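Local atomic coordinates of endolysin (Clostridium phage phiCD27, PDB entry 3QAY), a protein that probably cleaves the amide bond between N-acetylmuramic acid and L-alanine in clostridial peptidoglycan, acting as the zinc-dependent amidase domain of a phage lysin. Residues R111-L116 / L169-V174. Sequence-based numbering, arbitrary orientation.
Sequences RICDKL and LIVEGV
Arg-111 grips two successive backbone carbonyls in the last turn of helix 152-175. Its NE donates to Gly-173 O at 2.7 Å, nearly straight (N-H...O 166°) and within the guanidinium plane. NH2 reaches Val-174 O at 2.8 Å along a more bent path (143°), from above that carbonyl's plane. The bend at chi3 turns the guanidinium edge toward both oxygens. A second polar link lies one helical turn further along helix 103-116: Lys-115 NZ forms a salt bridge with Glu-172 OE1 at 2.9 Å, meeting the carboxylate from above its plane, the two side chains crossing at about a right angle. Lys-115 NZ is also hydrogen-bonded to Asn-178 OD1, and Glu-172 OE2 accepts from Ile-179 N, tying the C-terminal tail to the pair.

Between these links the backbones close in at Gly-173, whose CA lies 4.2 Å from Ile-112 CA; the segment axes are 7.6 Å apart and run obliquely antiparallel (142°). Apolar contacts flank it: Ile-112 CD1 lies alongside Val-174 CG2 (3.6 Å), and Leu-116 CD2 meets Leu-169 CB at 4.2 Å, while both methyls of Leu-169 lie against Lys-115 O. Ile-112 also touches Val-98 of the sheet, and Ile-170 touches Leu-38 of helix 27-44. The cationic Arg-111 probably complements the partial negative charge at this helix C-terminus, while Gly-173, lacking a side chain, admits the close backbone approach.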
# COMPACT_ATOMS: atom_id res chain seq x y z
N ARG A 111 5.66 12.35 3.94
CA ARG A 111 5.18 12.23 5.30
C ARG A 111 5.01 10.77 5.71
O ARG A 111 5.40 10.39 6.82
CB ARG A 111 3.87 13.01 5.49
CG ARG A 111 4.04 14.53 5.36
CD ARG A 111 2.81 15.27 5.89
NE ARG A 111 1.57 14.79 5.28
CZ ARG A 111 0.93 15.37 4.26
NH1 ARG A 111 1.38 16.49 3.70
NH2 ARG A 111 -0.19 14.82 3.80
N ILE A 112 4.45 9.94 4.83
CA ILE A 112 4.35 8.50 5.09
C ILE A 112 5.74 7.91 5.33
O ILE A 112 5.96 7.18 6.30
CB ILE A 112 3.70 7.76 3.92
CG1 ILE A 112 2.22 8.13 3.78
CG2 ILE A 112 3.82 6.25 4.11
CD1 ILE A 112 1.62 7.75 2.47
N CYS A 113 6.68 8.25 4.45
CA CYS A 113 8.05 7.79 4.58
C CYS A 113 8.70 8.19 5.90
O CYS A 113 9.37 7.38 6.53
CB CYS A 113 8.88 8.31 3.41
SG CYS A 113 8.68 7.30 1.94
N ASP A 114 8.51 9.45 6.30
CA ASP A 114 9.06 9.92 7.57
C ASP A 114 8.48 9.15 8.75
O ASP A 114 9.21 8.80 9.68
CB ASP A 114 8.84 11.42 7.75
CG ASP A 114 9.83 12.26 6.97
OD1 ASP A 114 10.91 11.75 6.60
OD2 ASP A 114 9.53 13.44 6.72
N LYS A 115 7.17 8.89 8.71
CA LYS A 115 6.51 8.16 9.79
C LYS A 115 6.98 6.70 9.87
O LYS A 115 7.41 6.24 10.92
CB LYS A 115 4.98 8.25 9.65
CG LYS A 115 4.41 9.56 10.17
CD LYS A 115 4.58 9.67 11.68
CE LYS A 115 4.13 11.01 12.21
NZ LYS A 115 4.11 11.03 13.70
N LEU A 116 6.92 5.99 8.75
CA LEU A 116 7.48 4.65 8.69
C LEU A 116 8.97 4.67 9.07
O LEU A 116 9.45 3.74 9.71
CB LEU A 116 7.28 4.02 7.30
CG LEU A 116 5.83 3.63 6.98
CD1 LEU A 116 5.66 3.32 5.50
CD2 LEU A 116 5.38 2.45 7.81
N LEU A 169 1.05 4.70 11.52
CA LEU A 169 2.14 5.49 10.93
C LEU A 169 1.76 6.01 9.54
O LEU A 169 2.02 7.17 9.21
CB LEU A 169 3.43 4.66 10.86
CG LEU A 169 4.11 4.35 12.20
CD1 LEU A 169 5.33 3.45 12.00
CD2 LEU A 169 4.50 5.64 12.91
N ILE A 170 1.12 5.16 8.75
CA ILE A 170 0.64 5.54 7.43
C ILE A 170 -0.43 6.61 7.51
O ILE A 170 -0.41 7.58 6.75
CB ILE A 170 0.05 4.34 6.66
CG1 ILE A 170 1.15 3.33 6.32
CG2 ILE A 170 -0.66 4.83 5.40
CD1 ILE A 170 0.65 2.04 5.68
N VAL A 171 -1.37 6.43 8.43
CA VAL A 171 -2.47 7.38 8.60
C VAL A 171 -1.97 8.74 9.11
O VAL A 171 -2.35 9.79 8.59
CB VAL A 171 -3.55 6.81 9.54
CG1 VAL A 171 -4.64 7.85 9.81
CG2 VAL A 171 -4.15 5.54 8.95
N GLU A 172 -1.10 8.72 10.12
CA GLU A 172 -0.50 9.96 10.62
C GLU A 172 0.20 10.72 9.49
O GLU A 172 0.08 11.95 9.39
CB GLU A 172 0.49 9.68 11.76
CG GLU A 172 -0.18 9.33 13.07
CD GLU A 172 0.79 9.26 14.24
OE1 GLU A 172 2.01 9.10 14.02
OE2 GLU A 172 0.32 9.37 15.39
N GLY A 173 0.92 9.98 8.65
CA GLY A 173 1.60 10.55 7.49
C GLY A 173 0.64 11.17 6.49
O GLY A 173 0.81 12.33 6.12
N VAL A 174 -0.35 10.41 6.06
CA VAL A 174 -1.32 10.91 5.07
C VAL A 174 -2.07 12.13 5.61
O VAL A 174 -2.20 13.15 4.93
CB VAL A 174 -2.31 9.81 4.63
CG1 VAL A 174 -3.46 10.38 3.82
CG2 VAL A 174 -1.57 8.73 3.84